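Side-chain contacts in long form salivary protein D7L (Phlebotomus duboscqi, PDB 6MT7), which binds and sequesters cysteinyl leukotrienes and a thromboxane A2 analogue, and inhibits collagen-induced platelet aggregation, which aids sand fly blood feeding: residues E23-L28 with D39-C44; R29-W34 with H43-C48; D142-E147 with H158-Y163. One frame throughout, in Å; residues are numbered along the deposited sequence.

Contact 1: E23-L28 with D39-C44; sequences EGAKSL and DEDTHC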
loop_
_atom_site.group_PDB
_atom_site.type_symbol
_atom_site.label_atom_id
_atom_site.label_comp_id
_atom_site.label_asym_id
_atom_site.label_seq_id
_atom_site.Cartn_x
_atom_site.Cartn_y
_atom_site.Cartn_z
ATOM N N GLU A 23 -10.157 -9.143 6.837
ATOM C CA GLU A 23 -11.141 -9.761 5.948
ATOM C C GLU A 23 -12.344 -10.340 6.688
ATOM O O GLU A 23 -13.375 -10.590 6.052
ATOM C CB GLU A 23 -10.479 -10.855 5.117
ATOM C CG GLU A 23 -9.894 -11.992 5.944
ATOM C CD GLU A 23 -9.146 -12.985 5.089
ATOM O OE1 GLU A 23 -9.237 -12.862 3.849
ATOM O OE2 GLU A 23 -8.462 -13.877 5.649
ATOM N N GLY A 24 -12.238 -10.568 7.996
ATOM C CA GLY A 24 -13.349 -11.035 8.803
ATOM C C GLY A 24 -14.214 -9.943 9.394
ATOM O O GLY A 24 -15.096 -10.229 10.215
ATOM N N ALA A 25 -13.998 -8.690 8.994
ATOM C CA ALA A 25 -14.714 -7.570 9.584
ATOM C C ALA A 25 -16.180 -7.550 9.175
ATOM O O ALA A 25 -16.523 -7.788 8.013
ATOM C CB ALA A 25 -14.063 -6.253 9.167
ATOM N N LYS A 26 -17.037 -7.196 10.142
ATOM C CA LYS A 26 -18.469 -7.065 9.884
ATOM C C LYS A 26 -18.762 -6.057 8.773
ATOM O O LYS A 26 -19.706 -6.234 7.988
ATOM C CB LYS A 26 -19.171 -6.644 11.173
ATOM C CG LYS A 26 -20.668 -6.806 11.136
ATOM C CD LYS A 26 -21.029 -8.225 11.482
ATOM C CE LYS A 26 -22.479 -8.340 11.874
ATOM N NZ LYS A 26 -22.885 -9.758 11.820
ATOM N N SER A 27 -17.975 -4.988 8.697
ATOM C CA SER A 27 -18.268 -3.885 7.795
ATOM C C SER A 27 -17.533 -3.972 6.466
ATOM O O SER A 27 -17.592 -3.012 5.686
ATOM C CB SER A 27 -17.961 -2.548 8.478
ATOM O OG SER A 27 -18.863 -2.318 9.548
ATOM N N LEU A 28 -16.887 -5.108 6.162
ATOM C CA LEU A 28 -16.167 -5.239 4.890
ATOM C C LEU A 28 -17.014 -4.797 3.700
ATOM O O LEU A 28 -16.554 -4.023 2.851
ATOM C CB LEU A 28 -15.700 -6.685 4.685
ATOM C CG LEU A 28 -14.961 -6.949 3.364
ATOM C CD1 LEU A 28 -13.614 -6.213 3.322
ATOM C CD2 LEU A 28 -14.766 -8.451 3.103
ATOM N N ASP A 39 -16.980 1.549 13.741
ATOM C CA ASP A 39 -16.673 0.358 14.526
ATOM C C ASP A 39 -15.172 0.108 14.514
ATOM O O ASP A 39 -14.438 0.648 13.690
ATOM C CB ASP A 39 -17.457 -0.898 14.063
ATOM C CG ASP A 39 -17.294 -1.224 12.578
ATOM O OD1 ASP A 39 -16.148 -1.304 12.077
ATOM O OD2 ASP A 39 -18.331 -1.467 11.921
ATOM N N GLU A 40 -14.722 -0.695 15.483
ATOM C CA GLU A 40 -13.289 -0.856 15.723
ATOM C C GLU A 40 -12.555 -1.386 14.498
ATOM O O GLU A 40 -11.465 -0.904 14.171
ATOM C CB GLU A 40 -13.064 -1.785 16.922
ATOM C CG GLU A 40 -11.586 -2.004 17.262
ATOM C CD GLU A 40 -11.430 -2.785 18.559
ATOM O OE1 GLU A 40 -12.305 -2.637 19.433
ATOM O OE2 GLU A 40 -10.459 -3.547 18.694
ATOM N N ASP A 41 -13.112 -2.391 13.813
ATOM C CA ASP A 41 -12.400 -2.932 12.657
ATOM C C ASP A 41 -12.274 -1.887 11.552
ATOM O O ASP A 41 -11.236 -1.812 10.878
ATOM C CB ASP A 41 -13.087 -4.200 12.151
ATOM C CG ASP A 41 -12.750 -5.416 13.007
ATOM O OD1 ASP A 41 -11.834 -5.304 13.849
ATOM O OD2 ASP A 41 -13.387 -6.467 12.835
ATOM N N THR A 42 -13.303 -1.054 11.373
ATOM C CA THR A 42 -13.202 0.027 10.391
ATOM C C THR A 42 -12.170 1.067 10.818
ATOM O O THR A 42 -11.424 1.593 9.981
ATOM C CB THR A 42 -14.559 0.703 10.181
ATOM O OG1 THR A 42 -15.523 -0.259 9.752
ATOM C CG2 THR A 42 -14.463 1.782 9.104
ATOM N N HIS A 43 -12.112 1.388 12.114
ATOM C CA HIS A 43 -11.067 2.293 12.588
ATOM C C HIS A 43 -9.696 1.791 12.165
ATOM O O HIS A 43 -8.882 2.551 11.643
ATOM C CB HIS A 43 -11.096 2.444 14.111
ATOM C CG HIS A 43 -12.408 2.911 14.664
ATOM N ND1 HIS A 43 -12.730 2.794 16.000
ATOM C CD2 HIS A 43 -13.477 3.495 14.069
ATOM C CE1 HIS A 43 -13.939 3.284 16.205
ATOM N NE2 HIS A 43 -14.416 3.713 15.049
ATOM N N CYS A 44 -9.414 0.508 12.407
ATOM C CA CYS A 44 -8.073 0.021 12.121
ATOM C C CYS A 44 -7.849 -0.193 10.634
ATOM O O CYS A 44 -6.718 -0.041 10.157
ATOM C CB CYS A 44 -7.793 -1.258 12.910
ATOM S SG CYS A 44 -7.538 -0.868 14.676
HETATM O O HOH W 1 -15.872 -6.148 12.782
HETATM O O HOH W 2 -16.298 -4.042 10.958
#

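Contact 2: R29-W34 with H43-C48; sequences REWYRW and HCYVKC. With TRT (fragment of triton X-100), chain C.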
loop_
_atom_site.group_PDB
_atom_site.type_symbol
_atom_site.label_atom_id
_atom_site.label_comp_id
_atom_site.label_asym_id
_atom_site.label_seq_id
_atom_site.Cartn_x
_atom_site.Cartn_y
_atom_site.Cartn_z
ATOM N N ARG A 29 -18.254 -5.294 3.613
ATOM C CA ARG A 29 -19.099 -4.961 2.468
ATOM C C ARG A 29 -19.351 -3.462 2.389
ATOM O O ARG A 29 -19.456 -2.902 1.290
ATOM C CB ARG A 29 -20.433 -5.705 2.547
ATOM C CG ARG A 29 -21.266 -5.585 1.258
ATOM C CD ARG A 29 -22.270 -4.419 1.302
ATOM N NE ARG A 29 -22.946 -4.254 0.014
ATOM C CZ ARG A 29 -22.406 -3.710 -1.070
ATOM N NH1 ARG A 29 -21.161 -3.253 -1.057
ATOM N NH2 ARG A 29 -23.123 -3.632 -2.192
ATOM N N GLU A 30 -19.476 -2.801 3.544
ATOM C CA GLU A 30 -19.666 -1.353 3.529
ATOM C C GLU A 30 -18.452 -0.645 2.949
ATOM O O GLU A 30 -18.593 0.316 2.184
ATOM C CB GLU A 30 -19.966 -0.837 4.933
ATOM C CG GLU A 30 -21.308 -1.316 5.483
ATOM C CD GLU A 30 -22.477 -1.035 4.549
ATOM O OE1 GLU A 30 -23.366 -1.904 4.431
ATOM O OE2 GLU A 30 -22.521 0.050 3.933
ATOM N N TRP A 31 -17.245 -1.092 3.309
ATOM C CA TRP A 31 -16.054 -0.473 2.741
ATOM C C TRP A 31 -16.068 -0.570 1.224
ATOM O O TRP A 31 -15.636 0.363 0.539
ATOM C CB TRP A 31 -14.779 -1.113 3.289
ATOM C CG TRP A 31 -14.724 -1.244 4.774
ATOM C CD1 TRP A 31 -15.433 -0.526 5.708
ATOM C CD2 TRP A 31 -13.890 -2.146 5.507
ATOM N NE1 TRP A 31 -15.093 -0.946 6.980
ATOM C CE2 TRP A 31 -14.152 -1.942 6.880
ATOM C CE3 TRP A 31 -12.952 -3.116 5.131
ATOM C CZ2 TRP A 31 -13.516 -2.683 7.880
ATOM C CZ3 TRP A 31 -12.318 -3.854 6.132
ATOM C CH2 TRP A 31 -12.593 -3.623 7.483
ATOM N N TYR A 32 -16.571 -1.684 0.681
ATOM C CA TYR A 32 -16.589 -1.839 -0.771
ATOM C C TYR A 32 -17.401 -0.745 -1.446
ATOM O O TYR A 32 -17.122 -0.396 -2.600
ATOM C CB TYR A 32 -17.179 -3.185 -1.168
ATOM C CG TYR A 32 -16.208 -4.340 -1.232
ATOM C CD1 TYR A 32 -15.205 -4.503 -0.297
ATOM C CD2 TYR A 32 -16.340 -5.307 -2.229
ATOM C CE1 TYR A 32 -14.333 -5.604 -0.363
ATOM C CE2 TYR A 32 -15.485 -6.380 -2.306
ATOM C CZ TYR A 32 -14.491 -6.533 -1.372
ATOM O OH TYR A 32 -13.648 -7.622 -1.468
ATOM N N ARG A 33 -18.431 -0.223 -0.778
ATOM C CA ARG A 33 -19.214 0.864 -1.354
ATOM C C ARG A 33 -18.884 2.202 -0.705
ATOM O O ARG A 33 -19.734 3.095 -0.657
ATOM C CB ARG A 33 -20.719 0.567 -1.292
ATOM C CG ARG A 33 -21.331 0.247 0.065
ATOM C CD ARG A 33 -22.817 -0.063 -0.112
ATOM N NE ARG A 33 -23.426 -0.655 1.073
ATOM C CZ ARG A 33 -24.573 -1.335 1.086
ATOM N NH1 ARG A 33 -25.266 -1.526 -0.036
ATOM N NH2 ARG A 33 -25.032 -1.826 2.226
ATOM N N TRP A 34 -17.643 2.348 -0.223
ATOM C CA TRP A 34 -17.105 3.634 0.230
ATOM C C TRP A 34 -17.922 4.185 1.392
ATOM O O TRP A 34 -18.242 5.375 1.451
ATOM C CB TRP A 34 -17.019 4.626 -0.930
ATOM C CG TRP A 34 -15.976 4.163 -1.902
ATOM C CD1 TRP A 34 -16.133 3.249 -2.907
ATOM C CD2 TRP A 34 -14.603 4.539 -1.911
ATOM N NE1 TRP A 34 -14.939 3.061 -3.561
ATOM C CE2 TRP A 34 -13.981 3.832 -2.960
ATOM C CE3 TRP A 34 -13.835 5.412 -1.135
ATOM C CZ2 TRP A 34 -12.631 3.983 -3.260
ATOM C CZ3 TRP A 34 -12.490 5.553 -1.431
ATOM C CH2 TRP A 34 -11.902 4.838 -2.480
ATOM N N HIS A 43 -12.112 1.388 12.114
ATOM C CA HIS A 43 -11.067 2.293 12.588
ATOM C C HIS A 43 -9.696 1.791 12.165
ATOM O O HIS A 43 -8.882 2.551 11.643
ATOM C CB HIS A 43 -11.096 2.444 14.111
ATOM C CG HIS A 43 -12.408 2.911 14.664
ATOM N ND1 HIS A 43 -12.730 2.794 16.000
ATOM C CD2 HIS A 43 -13.477 3.495 14.069
ATOM C CE1 HIS A 43 -13.939 3.284 16.205
ATOM N NE2 HIS A 43 -14.416 3.713 15.049
ATOM N N CYS A 44 -9.414 0.508 12.407
ATOM C CA CYS A 44 -8.073 0.021 12.121
ATOM C C CYS A 44 -7.849 -0.193 10.634
ATOM O O CYS A 44 -6.718 -0.041 10.157
ATOM C CB CYS A 44 -7.793 -1.258 12.910
ATOM S SG CYS A 44 -7.538 -0.868 14.676
ATOM N N TYR A 45 -8.912 -0.486 9.884
ATOM C CA TYR A 45 -8.804 -0.510 8.428
ATOM C C TYR A 45 -8.400 0.862 7.884
ATOM O O TYR A 45 -7.543 0.966 6.989
ATOM C CB TYR A 45 -10.140 -0.969 7.834
ATOM C CG TYR A 45 -10.248 -0.818 6.335
ATOM C CD1 TYR A 45 -9.436 -1.559 5.487
ATOM C CD2 TYR A 45 -11.176 0.054 5.775
ATOM C CE1 TYR A 45 -9.530 -1.429 4.100
ATOM C CE2 TYR A 45 -11.276 0.195 4.391
ATOM C CZ TYR A 45 -10.458 -0.549 3.565
ATOM O OH TYR A 45 -10.565 -0.401 2.200
ATOM N N VAL A 46 -8.992 1.927 8.435
ATOM C CA VAL A 46 -8.699 3.284 7.978
ATOM C C VAL A 46 -7.251 3.654 8.297
ATOM O O VAL A 46 -6.523 4.183 7.449
ATOM C CB VAL A 46 -9.707 4.273 8.599
ATOM C CG1 VAL A 46 -9.194 5.721 8.497
ATOM C CG2 VAL A 46 -11.088 4.118 7.908
ATOM N N LYS A 47 -6.802 3.367 9.522
ATOM C CA LYS A 47 -5.398 3.600 9.851
ATOM C C LYS A 47 -4.475 2.834 8.910
ATOM O O LYS A 47 -3.475 3.377 8.425
ATOM C CB LYS A 47 -5.108 3.188 11.290
ATOM C CG LYS A 47 -3.661 3.400 11.657
ATOM C CD LYS A 47 -3.372 3.039 13.112
ATOM C CE LYS A 47 -1.906 3.296 13.456
ATOM N NZ LYS A 47 -1.554 2.736 14.805
ATOM N N CYS A 48 -4.797 1.564 8.652
ATOM C CA CYS A 48 -3.986 0.740 7.760
ATOM C C CYS A 48 -3.857 1.379 6.387
ATOM O O CYS A 48 -2.763 1.397 5.805
ATOM C CB CYS A 48 -4.608 -0.658 7.639
ATOM S SG CYS A 48 -3.771 -1.861 6.519
HETATM C C25 TRT C . -12.992 -6.075 -4.825
HETATM O O24 TRT C . -12.320 -4.820 -4.833
HETATM C C23 TRT C . -12.829 -3.896 -3.870
HETATM C C22 TRT C . -11.802 -2.779 -3.734
HETATM O O21 TRT C . -12.283 -1.687 -2.949
HETATM C C20 TRT C . -11.288 -0.670 -2.943
HETATM C C19 TRT C . -11.838 0.575 -2.271
HETATM O O18 TRT C . -11.626 0.476 -0.865
HETATM C C17 TRT C . -12.813 0.821 -0.181
HETATM C C16 TRT C . -12.681 2.190 0.454
HETATM O O15 TRT C . -11.964 2.112 1.691
HETATM C C12 TRT C . -11.381 3.258 2.202
HETATM C C13 TRT C . -11.889 4.512 1.879
HETATM C C14 TRT C . -11.299 5.671 2.395
HETATM C C11 TRT C . -10.277 3.166 3.040
HETATM C C10 TRT C . -9.691 4.318 3.556
HETATM C C9 TRT C . -10.190 5.575 3.239
HETATM C C6 TRT C . -9.522 6.793 3.808
HETATM C C8 TRT C . -10.401 7.261 4.963
HETATM C C7 TRT C . -8.166 6.410 4.391
HETATM C C5 TRT C . -9.456 7.924 2.756
HETATM C C1 TRT C . -8.493 7.902 1.547
HETATM C C2 TRT C . -8.351 6.563 0.833
HETATM C C4 TRT C . -9.031 8.903 0.533
HETATM C C3 TRT C . -7.090 8.389 1.886
#

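Contact 3: D142-E147 with H158-Y163; sequences DFCNAE and HACSAY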
loop_
_atom_site.group_PDB
_atom_site.type_symbol
_atom_site.label_atom_id
_atom_site.label_comp_id
_atom_site.label_asym_id
_atom_site.label_seq_id
_atom_site.Cartn_x
_atom_site.Cartn_y
_atom_site.Cartn_z
ATOM N N ASP A 142 3.690 -13.818 -13.337
ATOM C CA ASP A 142 3.570 -13.773 -14.791
ATOM C C ASP A 142 4.039 -12.435 -15.348
ATOM O O ASP A 142 4.689 -12.390 -16.402
ATOM C CB ASP A 142 2.126 -14.074 -15.197
ATOM C CG ASP A 142 1.744 -15.517 -14.922
ATOM O OD1 ASP A 142 2.601 -16.401 -15.142
ATOM O OD2 ASP A 142 0.602 -15.774 -14.478
ATOM N N PHE A 143 3.752 -11.336 -14.644
ATOM C CA PHE A 143 4.183 -10.026 -15.119
ATOM C C PHE A 143 5.689 -9.861 -14.977
ATOM O O PHE A 143 6.363 -9.364 -15.890
ATOM C CB PHE A 143 3.461 -8.915 -14.351
ATOM C CG PHE A 143 3.884 -7.529 -14.762
ATOM C CD1 PHE A 143 3.372 -6.950 -15.920
ATOM C CD2 PHE A 143 4.798 -6.811 -14.009
ATOM C CE1 PHE A 143 3.760 -5.678 -16.316
ATOM C CE2 PHE A 143 5.195 -5.535 -14.395
ATOM C CZ PHE A 143 4.671 -4.967 -15.553
ATOM N N CYS A 144 6.225 -10.227 -13.810
ATOM C CA CYS A 144 7.640 -10.029 -13.551
ATOM C C CYS A 144 8.515 -11.017 -14.318
ATOM O O CYS A 144 9.688 -10.722 -14.559
ATOM C CB CYS A 144 7.895 -10.126 -12.048
ATOM S SG CYS A 144 7.197 -8.718 -11.165
ATOM N N ASN A 145 7.962 -12.161 -14.726
ATOM C CA ASN A 145 8.698 -13.116 -15.546
ATOM C C ASN A 145 8.867 -12.640 -16.976
ATOM O O ASN A 145 9.683 -13.210 -17.715
ATOM C CB ASN A 145 7.996 -14.472 -15.547
ATOM C CG ASN A 145 8.305 -15.287 -14.310
ATOM O OD1 ASN A 145 9.261 -15.005 -13.587
ATOM N ND2 ASN A 145 7.501 -16.309 -14.066
ATOM N N ALA A 146 8.132 -11.611 -17.379
ATOM C CA ALA A 146 8.220 -11.089 -18.730
ATOM C C ALA A 146 9.211 -9.936 -18.804
ATOM O O ALA A 146 9.487 -9.258 -17.809
ATOM C CB ALA A 146 6.840 -10.629 -19.215
ATOM N N GLU A 147 9.761 -9.735 -20.006
ATOM C CA GLU A 147 10.621 -8.594 -20.327
ATOM C C GLU A 147 11.848 -8.528 -19.421
ATOM O O GLU A 147 12.410 -7.450 -19.193
ATOM C CB GLU A 147 9.838 -7.275 -20.284
ATOM C CG GLU A 147 8.460 -7.336 -20.960
ATOM C CD GLU A 147 8.532 -7.347 -22.487
ATOM O OE1 GLU A 147 9.621 -7.090 -23.040
ATOM O OE2 GLU A 147 7.489 -7.604 -23.138
ATOM N N HIS A 158 14.904 -11.417 -8.395
ATOM C CA HIS A 158 13.577 -11.148 -7.844
ATOM C C HIS A 158 13.304 -9.655 -7.739
ATOM O O HIS A 158 12.551 -9.218 -6.856
ATOM C CB HIS A 158 13.417 -11.782 -6.457
ATOM C CG HIS A 158 13.898 -13.197 -6.376
ATOM N ND1 HIS A 158 13.227 -14.246 -6.967
ATOM C CD2 HIS A 158 14.984 -13.736 -5.771
ATOM C CE1 HIS A 158 13.879 -15.370 -6.733
ATOM N NE2 HIS A 158 14.947 -15.089 -6.005
ATOM N N ALA A 159 13.903 -8.858 -8.623
ATOM C CA ALA A 159 13.831 -7.407 -8.478
ATOM C C ALA A 159 12.408 -6.896 -8.655
ATOM O O ALA A 159 11.955 -6.018 -7.909
ATOM C CB ALA A 159 14.761 -6.737 -9.483
ATOM N N CYS A 160 11.699 -7.424 -9.646
ATOM C CA CYS A 160 10.333 -7.003 -9.916
ATOM C C CYS A 160 9.379 -7.587 -8.882
ATOM O O CYS A 160 8.541 -6.870 -8.325
ATOM C CB CYS A 160 9.960 -7.430 -11.344
ATOM S SG CYS A 160 8.257 -7.139 -11.884
ATOM N N SER A 161 9.516 -8.888 -8.599
ATOM C CA SER A 161 8.608 -9.557 -7.671
ATOM C C SER A 161 8.666 -8.924 -6.289
ATOM O O SER A 161 7.631 -8.736 -5.636
ATOM C CB SER A 161 8.954 -11.043 -7.576
ATOM O OG SER A 161 8.462 -11.751 -8.697
ATOM N N ALA A 162 9.870 -8.581 -5.826
ATOM C CA ALA A 162 9.992 -7.983 -4.497
ATOM C C ALA A 162 9.268 -6.647 -4.423
ATOM O O ALA A 162 8.705 -6.296 -3.376
ATOM C CB ALA A 162 11.463 -7.811 -4.123
ATOM N N TYR A 163 9.283 -5.881 -5.519
ATOM C CA TYR A 163 8.540 -4.626 -5.533
ATOM C C TYR A 163 7.033 -4.882 -5.437
ATOM O O TYR A 163 6.339 -4.272 -4.615
ATOM C CB TYR A 163 8.871 -3.807 -6.793
ATOM C CG TYR A 163 7.936 -2.628 -6.914
ATOM C CD1 TYR A 163 8.144 -1.479 -6.166
ATOM C CD2 TYR A 163 6.801 -2.690 -7.727
ATOM C CE1 TYR A 163 7.264 -0.419 -6.226
ATOM C CE2 TYR A 163 5.907 -1.639 -7.783
ATOM C CZ TYR A 163 6.146 -0.503 -7.036
ATOM O OH TYR A 163 5.269 0.557 -7.089
#

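Contact 1: E23-L28 with D39-C44
Ser-27 holds OG beside its own backbone N (chi1 -67°), and Asp-39 sets its carboxylate between backbone N and carbonyl carbon (chi1 54°), which brings the hydroxyl and the acid together across the contact. Asp-39 OD2 accepts from Ser-27 OG at 2.6 Å through its syn lone pair. The other oxygen, Asp-39 OD1, turns back to its own helix. It takes the backbone N of Thr-42 at 2.9 Å, nearly along the C-O axis, and the Thr-42 hydroxyl OG1 at 2.6 Å from above the carboxylate plane. Asp-39 is thus the N-cap of helix 40-52, and the serine bond ties this capped end to the type I turn Ala-25 to Leu-28, at whose close helix 28-32 begins, in the part of the chain that belongs to the PBP/GOBP (odorant-binding protein) family. Three protein donors hold the carboxylate and limit its rotation. A water adds a fourth bond, bridging Ser-27 N and Asp-39 OD1. A second water links Lys-26 N to Asp-41 OD2, on the more exposed side. Here the methyl of Ala-25 rests against the Asp-41 side chain, its CB 3.8 Å from Asp-41 CB. Deeper in, Ser-27 CB packs against Thr-42 OG1 at 3.6 Å.

Contact 2: R29-W34 with H43-C48
Trp-31 and Tyr-45 lie face to face in an offset stack, the six-membered ring of the indole over the phenol ring with centroids 4.0 Å apart and planes only 4° from parallel. This is the tight part of the contact: Trp-31 CD2 comes within 3.5 Å of Tyr-45 CD2, and Tyr-45 CB adds a CH-pi contact over the indole face, 3.9 Å from the centroid of the Trp-31 six-membered ring. With CG anti to the backbone N (chi1 170°), Tyr-45 lies over the indole face, the two side chains sliding past each other in opposite directions, and its hydroxyl reaches the bound Triton X-100 fragment. Tyr-45 OH donates to ether oxygen O15 of the fragment at 2.9 Å and is also hydrogen-bonded to Gln-19, while Trp-31 NE1 has Thr-42 as its partner. Both residues line the pocket around the bound fragment, and by similarity both belong to the thromboxane A2 site. Trp-34 extends the pocket, laying one face over the fragment with CZ3 at 3.5 Å from C13. Toward solvent, the exposed Tyr-32 ring meets C23 near the outer end of the polyether tail, and Arg-33 grips Glu-30 side-on through NE and NH2 in a salt bridge that does not touch segment 43-48. A Schellman motif at Trp-34 ends helix 28-32; helix 40-52 is tied by disulfides to helix 8-21 through Cys-48 and Cys-18, and to helix 94-106 through Cys-44 and Cys-94.

Contact 3: D142-E147 with H158-Y163
Helix 140-144 and the start of helix 159-164 approach most closely at Cys-144 and Cys-160, whose CA atoms are 5.4 Å apart. The two cysteines form a disulfide, making a cross-linked pair of helices in what is probably the second odorant-binding-protein-like domain, as in other long-form D7 proteins. Each sulfur leaves its backbone differently: Cys-144 SG stands beside its own N (chi1 -70°), whereas Cys-160 SG is anti to its N (chi1 175°), and the two meet between the helices. The small chi3 of -65° draws Cys-144 CB and Cys-160 CB to 3.5 Å. Two neighbours pack around the bridge. The Phe-143 ring comes up obliquely, its CD2 4.1 Å from Cys-160 SG, in a sulfur-aromatic contact; the same ring makes a cation-pi contact with Arg-149. Ser-161 borders the bridge through its hydroxyl, which is hydrogen-bonded to Glu-150 of the intervening loop. Helix 203-216 covers segment 158-163, with Tyr-210 against Ser-161 and Ala-206 against Ala-162, while His-158 stacks on Tyr-210. At the bridge itself, Ser-161 OG lies 3.8 Å from Cys-144 CB.

Overall arrangement
Contacts 1 and 2 are neighbours, with centres 7 Å apart, and share His-43 and Cys-44 on helix 40-52. Their first segments follow one another through the loop after helix 8-21 and helix 28-32. Ala-25 and Thr-42 of contact 1 both touch the Trp-31 indole, which puts contact 1 directly against the ligand-lining stack of contact 2; together the two build the ligand-binding end of the protein. Contact 3 comes later in the chain, on the opposite side of its centre, about 32 and 30 Å from contacts 1 and 2 between centres. Joining helices 140-144 and 159-164, it is a separate disulfide cross-link, its nearest atoms about 15 Å from contact 2, and does not line the pocket.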